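Local coordinates for ABC transporter, substrate-binding protein (Streptococcus pneumoniae, PDB 5G5Y) that binds short- and long-chain fructooligosaccharides, preferring tetrasaccharides and larger, and delivers them to the membrane importer FusBC-MsmK of the pneumococcus, at residues 159-164 and 240-245; 196-201 and 232-237; 246-251 and 452-457; 250-255 and 267-272. One frame throughout, in Å; residues are numbered along the deposited sequence.

Overall arrangement
The four contacts cluster round the mixed sheet of strands 181-183, 264-269, 138-142 and 282-284, and appear to belong to one lobe, as in other solute-binding proteins. Helix 225-239 links contacts 1 to 3: contact 2 packs on it, contact 1 starts just past its C-terminus, and contact 3 brings in the end of helix 429-455, bonded through Ile-454 O to Arg-235. Contact 4 joins through loop 246-251 and helix 252-260, sharing His-250 and Asp-251 with contact 3. Centres are 12 to 19 Å apart. Along the chain, contact 2 falls between the two segments of contact 1. Contact 1 lies about 30 Å from the chain's centre, contact 4, whose segment 267-272 holds the substrate-binding Trp-270, about 17 Å.

Contact 1 of 4, residues 159-164 and 240-245; sequences DLIKVL and KGLIDK
Leu-242 sets both of its methyl branches against Leu-164, one on the side chain and one on the backbone. CD1 meets Leu-164 CB at 3.8 Å, while CD2 lies 3.5 Å from Leu-164 O, so the two branches divide between the side chain and the carbonyl of Leu-164. With chi1 at -59°, CG stands beside the backbone N, and the fork reaches across to the helix. CD1 also comes within 4.4 Å of Ile-161 CG2, one helical turn earlier. Ile-161 CG2 meets Lys-240 as well, whose side chain crosses that of Ile-161 at about a right angle, with Lys-240 CD 3.8 Å from Ile-161 CG2. Here the lysine contributes its aliphatic stem, on the exposed margin of an otherwise buried contact. Beyond the contact, Ile-161 also packs on Phe-233 and Leu-237, and Leu-164 on Pro-182 and Phe-183 of strand 181-183. No hydrogen bond joins the two segments, although Gly-241 O accepts one from Lys-168 further along the same helix. The chain reversal that aims Leu-242 at helix 157-169 is a Schellman motif: Gly-241, at positive phi, ends helix 225-239, with Leu-242 N bonded to Leu-237 O.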
# COMPACT_ATOMS: atom_id res chain seq x y z
N ASP A 159 -4.59 10.39 29.11
CA ASP A 159 -3.64 11.52 28.93
C ASP A 159 -3.89 12.29 27.67
O ASP A 159 -3.81 13.55 27.66
CB ASP A 159 -2.17 11.06 28.83
CG ASP A 159 -1.62 10.49 30.10
OD1 ASP A 159 -2.18 10.73 31.19
OD2 ASP A 159 -0.59 9.77 30.00
N LEU A 160 -4.19 11.57 26.59
CA LEU A 160 -4.46 12.23 25.32
C LEU A 160 -5.67 13.14 25.45
O LEU A 160 -5.67 14.23 24.93
CB LEU A 160 -4.68 11.21 24.19
CG LEU A 160 -5.01 11.77 22.81
CD1 LEU A 160 -3.90 12.70 22.27
CD2 LEU A 160 -5.32 10.66 21.83
N ILE A 161 -6.73 12.67 26.10
CA ILE A 161 -7.89 13.55 26.28
C ILE A 161 -7.45 14.87 26.99
O ILE A 161 -7.80 15.95 26.52
CB ILE A 161 -9.01 12.86 27.07
CG1 ILE A 161 -9.64 11.73 26.24
CG2 ILE A 161 -10.10 13.86 27.43
CD1 ILE A 161 -10.54 10.81 27.03
N LYS A 162 -6.65 14.76 28.06
CA LYS A 162 -6.17 15.93 28.85
C LYS A 162 -5.32 16.87 28.00
O LYS A 162 -5.52 18.07 28.00
CB LYS A 162 -5.38 15.50 30.10
CG LYS A 162 -6.18 14.69 31.13
CD LYS A 162 -5.36 14.38 32.39
CE LYS A 162 -5.92 13.20 33.20
NZ LYS A 162 -5.37 11.87 32.77
N VAL A 163 -4.42 16.31 27.20
CA VAL A 163 -3.65 17.11 26.26
C VAL A 163 -4.49 17.81 25.20
O VAL A 163 -4.24 18.99 24.86
CB VAL A 163 -2.55 16.22 25.59
CG1 VAL A 163 -2.01 16.82 24.31
CG2 VAL A 163 -1.45 15.99 26.59
N LEU A 164 -5.47 17.10 24.63
CA LEU A 164 -6.32 17.73 23.64
C LEU A 164 -7.15 18.89 24.25
O LEU A 164 -7.40 19.90 23.58
CB LEU A 164 -7.25 16.70 22.98
CG LEU A 164 -6.52 15.58 22.20
CD1 LEU A 164 -7.52 14.53 21.76
CD2 LEU A 164 -5.75 16.09 21.01
N LYS A 240 -16.48 16.34 24.00
CA LYS A 240 -15.63 17.39 24.58
C LYS A 240 -15.24 18.52 23.64
O LYS A 240 -14.44 19.35 24.01
CB LYS A 240 -14.41 16.75 25.21
CG LYS A 240 -14.79 15.87 26.39
CD LYS A 240 -13.61 15.06 26.87
CE LYS A 240 -14.03 13.90 27.76
NZ LYS A 240 -14.29 14.37 29.15
N GLY A 241 -15.78 18.55 22.42
CA GLY A 241 -15.43 19.57 21.42
C GLY A 241 -14.01 19.51 20.92
O GLY A 241 -13.41 20.53 20.55
N LEU A 242 -13.43 18.31 20.89
CA LEU A 242 -12.01 18.19 20.56
C LEU A 242 -11.77 17.83 19.10
O LEU A 242 -10.63 17.96 18.63
CB LEU A 242 -11.37 17.17 21.50
CG LEU A 242 -11.45 17.47 23.00
CD1 LEU A 242 -10.94 16.31 23.86
CD2 LEU A 242 -10.70 18.76 23.34
N ILE A 243 -12.82 17.41 18.37
CA ILE A 243 -12.68 17.00 16.99
C ILE A 243 -12.96 18.16 16.05
O ILE A 243 -13.90 18.93 16.27
CB ILE A 243 -13.60 15.79 16.62
CG1 ILE A 243 -13.30 14.59 17.53
CG2 ILE A 243 -13.41 15.41 15.16
CD1 ILE A 243 -14.10 13.32 17.23
N ASP A 244 -12.11 18.29 15.03
CA ASP A 244 -12.35 19.13 13.87
C ASP A 244 -13.82 19.11 13.44
O ASP A 244 -14.34 18.06 13.06
CB ASP A 244 -11.41 18.66 12.72
CG ASP A 244 -11.25 19.67 11.61
OD1 ASP A 244 -12.17 20.48 11.41
OD2 ASP A 244 -10.22 19.63 10.88
N LYS A 245 -14.50 20.27 13.47
CA LYS A 245 -15.92 20.29 13.03
C LYS A 245 -16.19 19.83 11.59
O LYS A 245 -17.32 19.47 11.25
CB LYS A 245 -16.63 21.63 13.34
CG LYS A 245 -15.82 22.89 13.05
CD LYS A 245 -16.70 24.09 12.69
CE LYS A 245 -15.89 25.19 12.03
NZ LYS A 245 -15.55 24.88 10.61

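Contact 2 of 4, residues 196-201 and 232-237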
# COMPACT_ATOMS: atom_id res chain seq x y z
N PHE A 196 -6.12 3.74 13.50
CA PHE A 196 -4.88 3.41 14.23
C PHE A 196 -5.03 3.37 15.78
O PHE A 196 -4.43 2.50 16.47
CB PHE A 196 -3.76 4.39 13.81
CG PHE A 196 -2.48 4.18 14.55
CD1 PHE A 196 -1.63 3.13 14.19
CD2 PHE A 196 -2.18 4.95 15.64
CE1 PHE A 196 -0.46 2.89 14.89
CE2 PHE A 196 -1.01 4.71 16.36
CZ PHE A 196 -0.16 3.68 15.98
N LEU A 197 -5.82 4.27 16.33
CA LEU A 197 -5.95 4.38 17.79
C LEU A 197 -6.77 3.24 18.41
O LEU A 197 -6.70 3.04 19.62
CB LEU A 197 -6.58 5.71 18.22
CG LEU A 197 -5.71 6.97 18.01
CD1 LEU A 197 -6.41 8.20 18.58
CD2 LEU A 197 -4.32 6.84 18.62
N PHE A 198 -7.56 2.53 17.61
CA PHE A 198 -8.43 1.48 18.16
C PHE A 198 -7.68 0.38 18.90
O PHE A 198 -8.24 -0.22 19.83
CB PHE A 198 -9.35 0.89 17.08
CG PHE A 198 -10.61 1.71 16.85
CD1 PHE A 198 -10.60 3.12 16.97
CD2 PHE A 198 -11.81 1.09 16.53
CE1 PHE A 198 -11.76 3.86 16.77
CE2 PHE A 198 -12.97 1.83 16.32
CZ PHE A 198 -12.95 3.22 16.44
N ALA A 199 -6.45 0.11 18.46
CA ALA A 199 -5.60 -0.92 19.03
C ALA A 199 -5.23 -0.65 20.50
O ALA A 199 -4.91 -1.59 21.24
CB ALA A 199 -4.35 -1.12 18.18
N ALA A 200 -5.33 0.61 20.93
CA ALA A 200 -5.25 0.91 22.36
C ALA A 200 -6.28 0.17 23.19
O ALA A 200 -6.04 -0.00 24.39
CB ALA A 200 -5.30 2.42 22.62
N PHE A 201 -7.36 -0.31 22.57
CA PHE A 201 -8.45 -0.99 23.26
C PHE A 201 -8.39 -2.48 23.07
O PHE A 201 -9.30 -3.22 23.46
CB PHE A 201 -9.80 -0.38 22.83
CG PHE A 201 -9.88 1.08 23.16
CD1 PHE A 201 -10.29 1.48 24.42
CD2 PHE A 201 -9.42 2.04 22.26
CE1 PHE A 201 -10.27 2.84 24.76
CE2 PHE A 201 -9.38 3.38 22.60
CZ PHE A 201 -9.84 3.78 23.84
N LYS A 232 -16.38 4.46 21.28
CA LYS A 232 -16.83 5.20 22.45
C LYS A 232 -15.76 6.23 22.85
O LYS A 232 -16.10 7.32 23.28
CB LYS A 232 -17.14 4.28 23.60
CG LYS A 232 -18.42 3.50 23.34
CD LYS A 232 -18.68 2.50 24.44
CE LYS A 232 -19.18 3.21 25.67
NZ LYS A 232 -20.01 2.30 26.50
N PHE A 233 -14.50 5.90 22.60
CA PHE A 233 -13.41 6.86 22.89
C PHE A 233 -13.46 8.07 21.94
O PHE A 233 -13.41 9.22 22.39
CB PHE A 233 -12.02 6.17 22.81
CG PHE A 233 -10.87 7.12 22.97
CD1 PHE A 233 -10.56 7.63 24.24
CD2 PHE A 233 -10.10 7.49 21.89
CE1 PHE A 233 -9.53 8.54 24.40
CE2 PHE A 233 -9.03 8.40 22.06
CZ PHE A 233 -8.74 8.90 23.31
N ILE A 234 -13.61 7.83 20.64
CA ILE A 234 -13.68 8.92 19.69
C ILE A 234 -14.96 9.77 19.99
O ILE A 234 -14.91 11.02 19.93
CB ILE A 234 -13.65 8.44 18.23
CG1 ILE A 234 -12.38 7.59 17.94
CG2 ILE A 234 -13.71 9.63 17.26
CD1 ILE A 234 -11.06 8.27 18.20
N ARG A 235 -16.06 9.10 20.34
CA ARG A 235 -17.28 9.83 20.82
C ARG A 235 -17.01 10.77 22.02
O ARG A 235 -17.51 11.89 22.06
CB ARG A 235 -18.39 8.85 21.14
CG ARG A 235 -19.60 9.46 21.82
CD ARG A 235 -20.31 10.49 20.96
NE ARG A 235 -21.42 11.10 21.69
CZ ARG A 235 -22.20 12.08 21.22
NH1 ARG A 235 -22.02 12.57 20.01
NH2 ARG A 235 -23.16 12.59 21.99
N GLN A 236 -16.24 10.31 22.99
CA GLN A 236 -15.78 11.16 24.09
C GLN A 236 -15.07 12.39 23.59
O GLN A 236 -15.36 13.49 24.06
CB GLN A 236 -14.85 10.43 25.04
CG GLN A 236 -15.49 9.39 25.94
CD GLN A 236 -14.41 8.72 26.80
OE1 GLN A 236 -13.83 7.71 26.42
NE2 GLN A 236 -14.11 9.32 27.94
N LEU A 237 -14.16 12.23 22.62
CA LEU A 237 -13.51 13.39 22.01
C LEU A 237 -14.50 14.33 21.37
O LEU A 237 -14.37 15.56 21.52
CB LEU A 237 -12.45 13.02 20.96
CG LEU A 237 -11.39 12.05 21.41
CD1 LEU A 237 -10.37 11.80 20.28
CD2 LEU A 237 -10.71 12.51 22.68
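This is a buried, wholly apolar contact, largely aromatic, between the 3-10 segment 196-201, in the loop between strands 181-183 and 210-212, and helix 225-239. Phe-201 and Phe-233 form its tightest point. The CZ corner of Phe-201 presses on the root of the other side chain, 3.4 Å from Phe-233 CB and 3.6 Å from Phe-233 CG. The ring centroids are 5.6 Å apart and the planes inclined at 44°, an oblique meeting. Phe-233 has CG anti to its own backbone N (chi1 175°), which turns the ring so that its root faces Phe-201 and its CE2 edge faces Leu-197, whose CD1 approaches Phe-233 CE2 near the ring plane at 4.4 Å. Helix 225-239 thereby packs against an irregular connection as well as against helix 157-169, from which Thr-157 and Ile-161 touch Phe-233. One residue on, Ile-234 crosses Phe-198 at about a right angle and sets its CG1 at the ring edge, 4.0 Å from Phe-198 CE1. The Phe-198 ring also makes an edge-to-face pair with Tyr-227 on the preceding part of the helix, and its side chain lies about 8 Å from that of Asn-224, a ligand of the second calcium site. Phe-183 of strand 181-183 also touches Leu-197, Ile-234 and Leu-237.

Contact 3 of 4, residues 246-251 and 452-457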
# COMPACT_ATOMS: atom_id res chain seq x y z
N GLU A 246 -15.15 19.81 10.74
CA GLU A 246 -15.24 19.34 9.36
C GLU A 246 -14.70 17.91 9.12
O GLU A 246 -14.64 17.48 7.97
CB GLU A 246 -14.44 20.28 8.44
CG GLU A 246 -14.70 21.78 8.54
CD GLU A 246 -13.84 22.54 7.51
OE1 GLU A 246 -12.64 22.80 7.75
OE2 GLU A 246 -14.37 22.84 6.42
N ALA A 247 -14.32 17.18 10.16
CA ALA A 247 -13.61 15.90 10.02
C ALA A 247 -14.36 14.88 9.17
O ALA A 247 -13.74 14.09 8.46
CB ALA A 247 -13.29 15.33 11.39
N PHE A 248 -15.70 14.90 9.21
CA PHE A 248 -16.49 13.98 8.40
C PHE A 248 -16.92 14.53 7.04
O PHE A 248 -17.54 13.82 6.26
CB PHE A 248 -17.68 13.48 9.21
CG PHE A 248 -17.28 12.69 10.41
CD1 PHE A 248 -17.04 11.32 10.30
CD2 PHE A 248 -17.13 13.32 11.65
CE1 PHE A 248 -16.65 10.60 11.42
CE2 PHE A 248 -16.74 12.59 12.77
CZ PHE A 248 -16.49 11.23 12.65
N GLU A 249 -16.56 15.77 6.74
CA GLU A 249 -16.97 16.44 5.49
C GLU A 249 -15.83 16.85 4.57
O GLU A 249 -15.98 16.83 3.36
CB GLU A 249 -17.77 17.70 5.83
CG GLU A 249 -19.14 17.37 6.36
CD GLU A 249 -19.85 18.58 6.91
OE1 GLU A 249 -19.23 19.38 7.64
OE2 GLU A 249 -21.06 18.74 6.60
N HIS A 250 -14.70 17.23 5.12
CA HIS A 250 -13.64 17.80 4.30
C HIS A 250 -12.89 16.80 3.42
O HIS A 250 -12.97 15.58 3.61
CB HIS A 250 -12.68 18.62 5.15
CG HIS A 250 -11.96 17.84 6.20
ND1 HIS A 250 -11.31 18.47 7.22
CD2 HIS A 250 -11.81 16.51 6.42
CE1 HIS A 250 -10.78 17.57 8.03
NE2 HIS A 250 -11.06 16.37 7.56
N ASP A 251 -12.20 17.34 2.43
CA ASP A 251 -11.40 16.55 1.52
C ASP A 251 -9.93 16.83 1.76
O ASP A 251 -9.59 17.61 2.62
CB ASP A 251 -11.84 16.78 0.05
CG ASP A 251 -11.57 18.21 -0.47
OD1 ASP A 251 -10.93 19.06 0.20
OD2 ASP A 251 -12.05 18.46 -1.60
N GLU A 452 -21.96 7.98 12.73
CA GLU A 452 -23.18 8.33 13.51
C GLU A 452 -22.95 8.17 14.97
O GLU A 452 -23.41 9.00 15.77
CB GLU A 452 -24.36 7.43 13.14
CG GLU A 452 -24.96 7.72 11.78
CD GLU A 452 -26.06 6.73 11.38
OE1 GLU A 452 -26.56 5.96 12.25
OE2 GLU A 452 -26.42 6.72 10.16
N TRP A 453 -22.26 7.10 15.36
CA TRP A 453 -21.96 6.88 16.73
C TRP A 453 -21.06 7.91 17.34
O TRP A 453 -21.10 8.11 18.56
CB TRP A 453 -21.39 5.49 16.96
CG TRP A 453 -22.42 4.41 16.70
CD1 TRP A 453 -23.77 4.47 16.91
CD2 TRP A 453 -22.14 3.12 16.20
NE1 TRP A 453 -24.36 3.26 16.56
CE2 TRP A 453 -23.37 2.41 16.15
CE3 TRP A 453 -20.97 2.46 15.84
CZ2 TRP A 453 -23.45 1.10 15.72
CZ3 TRP A 453 -21.06 1.13 15.41
CH2 TRP A 453 -22.26 0.47 15.38
N ILE A 454 -20.23 8.55 16.52
CA ILE A 454 -19.35 9.61 16.99
C ILE A 454 -20.06 10.97 17.03
O ILE A 454 -19.93 11.71 18.03
CB ILE A 454 -18.08 9.70 16.13
CG1 ILE A 454 -17.23 8.43 16.37
CG2 ILE A 454 -17.28 10.97 16.46
CD1 ILE A 454 -16.24 8.14 15.26
N VAL A 455 -20.78 11.30 15.96
CA VAL A 455 -21.38 12.62 15.83
C VAL A 455 -22.70 12.69 16.58
O VAL A 455 -23.01 13.72 17.15
CB VAL A 455 -21.57 13.04 14.38
CG1 VAL A 455 -22.27 14.39 14.29
CG2 VAL A 455 -20.21 13.14 13.68
N ASN A 456 -23.48 11.60 16.58
CA ASN A 456 -24.78 11.58 17.27
C ASN A 456 -24.72 10.82 18.61
O ASN A 456 -25.33 11.21 19.59
CB ASN A 456 -25.86 10.98 16.38
CG ASN A 456 -27.22 10.90 17.08
OD1 ASN A 456 -27.83 11.91 17.32
ND2 ASN A 456 -27.64 9.71 17.46
N GLY A 457 -24.02 9.70 18.63
CA GLY A 457 -23.94 8.86 19.81
C GLY A 457 -24.76 7.59 19.66
O GLY A 457 -25.01 7.11 18.54
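Glu-452 O is gripped by two backbone N-H groups near the end of helix 429-455: Asn-456 N at 2.7 Å and Gly-457 N at 3.0 Å. On the other segment Glu-246 O likewise accepts twice, from Glu-249 N and His-250 N, which curls 246-250 into a compact turn and projects Phe-248 at the helix. The contact between the segments is that single ring against two neighbouring branched residues. Val-455 CG2 lies 3.6 Å from Phe-248 CE2, and Ile-454 CG2 lies 3.9 Å from Phe-248 CZ; both methyls approach obliquely to the ring plane. Val-455 and the phenylalanine slide past each other in opposite directions, whereas Ile-454 crosses it at about a right angle. With chi1 at 177°, Val-455 holds CG1 anti to the backbone N and leaves CG2 as the branch that meets the ring. Phe-185 packs edge-to-face with the Phe-248 ring. Ile-454 also touches Ile-234 and Gln-238; it is buried, whereas Val-455 is exposed. His-250 in turn has Glu-246 O over one face of its ring, 3.2 Å above the plane, while its NE2 bonds to Phe-185 O. Gly-457, with positive phi, is where the chain leaves the helix. The contact is thus a loop phenylalanine packed on the side of the last turn of helix 429-455, away from the sugar and metal sites.

Contact 4 of 4, residues 250-255 and 267-272; sequences HDWNSY and YFTWDK
Tyr-255 reaches from helix 252-260 to the backbone of strand 264-269 and gives its hydroxyl proton to Phe-268 O, at 2.7 Å from OH. The C=O...donor angle is 128°, with the phenol oxygen tilted somewhat from the carbonyl plane, while the accepting oxygen lies at the edge of the tyrosine ring and in its plane. CG of Tyr-255 is anti to the backbone N (chi1 -169°), which sends the ring off the helix toward the strand. Tyr-267 meets the same phenol from the preceding strand position: its CB lies 3.5 Å from Tyr-255 OH, which sits at the edge of the Tyr-267 ring, in plane. The two side chains cross obliquely, and CD2 of Tyr-267 is 4.1 Å from Tyr-255 CZ. The hydroxyl of Tyr-267 bonds to Thr-276. Helix and strand are consecutive elements, and the strand is an inner one of a mixed sheet, paired through Tyr-267 and Thr-269 with strand 138-142. The helix begins at the N-cap Asp-251, whose OD1 accepts from Ser-254 N at 3.0 Å, nearly along the C-O axis. With CG anti to the backbone N (chi1 171°), Trp-252 in the first turn brings the CZ3 edge of its indole to Thr-269, the two side chains crossing at about a right angle, CZ3 4.0 Å from Thr-269 OG1. That hydroxyl has its hydrogen-bond partner in Glu-192. Trp-270, which follows Thr-269, binds substrate, and its indole makes a cation-pi contact with Arg-404; the side chain of Asn-274, another substrate-binding residue, is about 4 Å from that of Trp-252.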
# COMPACT_ATOMS: atom_id res chain seq x y z
N HIS A 250 -14.70 17.23 5.12
CA HIS A 250 -13.64 17.80 4.30
C HIS A 250 -12.89 16.80 3.42
O HIS A 250 -12.97 15.58 3.61
CB HIS A 250 -12.68 18.62 5.15
CG HIS A 250 -11.96 17.84 6.20
ND1 HIS A 250 -11.31 18.47 7.22
CD2 HIS A 250 -11.81 16.51 6.42
CE1 HIS A 250 -10.78 17.57 8.03
NE2 HIS A 250 -11.06 16.37 7.56
N ASP A 251 -12.20 17.34 2.43
CA ASP A 251 -11.40 16.55 1.52
C ASP A 251 -9.93 16.83 1.76
O ASP A 251 -9.59 17.61 2.62
CB ASP A 251 -11.84 16.78 0.05
CG ASP A 251 -11.57 18.21 -0.47
OD1 ASP A 251 -10.93 19.06 0.20
OD2 ASP A 251 -12.05 18.46 -1.60
N TRP A 252 -9.07 16.11 1.04
CA TRP A 252 -7.62 16.18 1.19
C TRP A 252 -7.12 17.62 1.05
O TRP A 252 -6.31 18.08 1.84
CB TRP A 252 -6.97 15.31 0.14
CG TRP A 252 -5.47 15.43 0.03
CD1 TRP A 252 -4.76 15.95 -1.03
CD2 TRP A 252 -4.49 14.94 0.97
NE1 TRP A 252 -3.41 15.84 -0.80
CE2 TRP A 252 -3.21 15.22 0.42
CE3 TRP A 252 -4.56 14.31 2.22
CZ2 TRP A 252 -2.01 14.92 1.08
CZ3 TRP A 252 -3.37 14.00 2.89
CH2 TRP A 252 -2.11 14.30 2.30
N ASN A 253 -7.63 18.32 0.05
CA ASN A 253 -7.24 19.73 -0.17
C ASN A 253 -7.51 20.62 1.03
O ASN A 253 -6.64 21.37 1.44
CB ASN A 253 -7.89 20.29 -1.45
CG ASN A 253 -7.20 19.77 -2.72
OD1 ASN A 253 -6.01 19.52 -2.73
ND2 ASN A 253 -7.96 19.65 -3.79
N SER A 254 -8.67 20.49 1.64
CA SER A 254 -8.97 21.29 2.83
C SER A 254 -8.11 20.90 4.06
O SER A 254 -7.65 21.76 4.82
CB SER A 254 -10.45 21.18 3.19
OG SER A 254 -10.62 21.70 4.51
N TYR A 255 -7.92 19.59 4.24
CA TYR A 255 -7.14 19.03 5.36
C TYR A 255 -5.72 19.54 5.33
O TYR A 255 -5.20 20.01 6.34
CB TYR A 255 -7.13 17.51 5.19
CG TYR A 255 -6.62 16.65 6.31
CD1 TYR A 255 -7.33 16.53 7.50
CD2 TYR A 255 -5.50 15.83 6.12
CE1 TYR A 255 -6.91 15.66 8.51
CE2 TYR A 255 -5.08 14.96 7.12
CZ TYR A 255 -5.80 14.86 8.30
OH TYR A 255 -5.41 14.02 9.31
N TYR A 267 -3.15 14.73 14.36
CA TYR A 267 -3.79 14.37 13.10
C TYR A 267 -3.14 13.10 12.53
O TYR A 267 -2.15 12.63 13.07
CB TYR A 267 -3.75 15.53 12.06
CG TYR A 267 -2.40 15.73 11.41
CD1 TYR A 267 -1.34 16.35 12.08
CD2 TYR A 267 -2.15 15.23 10.15
CE1 TYR A 267 -0.09 16.53 11.47
CE2 TYR A 267 -0.91 15.36 9.54
CZ TYR A 267 0.12 16.00 10.19
OH TYR A 267 1.32 16.11 9.51
N PHE A 268 -3.75 12.55 11.49
CA PHE A 268 -3.30 11.29 10.87
C PHE A 268 -2.91 11.50 9.41
O PHE A 268 -3.62 12.15 8.66
CB PHE A 268 -4.41 10.22 10.96
CG PHE A 268 -4.85 9.94 12.35
CD1 PHE A 268 -5.71 10.80 12.99
CD2 PHE A 268 -4.39 8.81 13.04
CE1 PHE A 268 -6.11 10.57 14.31
CE2 PHE A 268 -4.78 8.58 14.35
CZ PHE A 268 -5.65 9.46 14.98
N THR A 269 -1.83 10.86 9.00
CA THR A 269 -1.42 10.81 7.59
C THR A 269 -0.29 9.83 7.42
O THR A 269 0.25 9.32 8.38
CB THR A 269 -1.03 12.23 7.03
OG1 THR A 269 -1.04 12.16 5.61
CG2 THR A 269 0.27 12.69 7.56
N TRP A 270 0.04 9.53 6.17
CA TRP A 270 1.17 8.66 5.88
C TRP A 270 2.49 9.26 6.30
O TRP A 270 3.30 8.62 6.99
CB TRP A 270 1.17 8.31 4.42
CG TRP A 270 2.28 7.40 3.95
CD1 TRP A 270 3.48 7.80 3.46
CD2 TRP A 270 2.26 5.97 3.86
NE1 TRP A 270 4.23 6.70 3.08
CE2 TRP A 270 3.50 5.57 3.31
CE3 TRP A 270 1.33 4.99 4.19
CZ2 TRP A 270 3.83 4.25 3.08
CZ3 TRP A 270 1.64 3.66 3.95
CH2 TRP A 270 2.89 3.29 3.40
N ASP A 271 2.70 10.50 5.89
CA ASP A 271 3.96 11.20 6.13
C ASP A 271 3.61 12.63 6.38
O ASP A 271 2.99 13.25 5.52
CB ASP A 271 4.84 11.02 4.88
CG ASP A 271 6.19 11.73 4.96
OD1 ASP A 271 6.40 12.69 5.75
OD2 ASP A 271 7.09 11.31 4.17
N LYS A 272 4.02 13.14 7.55
CA LYS A 272 3.72 14.53 7.99
C LYS A 272 4.17 15.59 6.96
O LYS A 272 3.55 16.67 6.82
CB LYS A 272 4.38 14.81 9.35
CG LYS A 272 5.91 14.94 9.33
CD LYS A 272 6.48 15.32 10.68
CE LYS A 272 7.96 15.71 10.52
NZ LYS A 272 8.66 15.84 11.80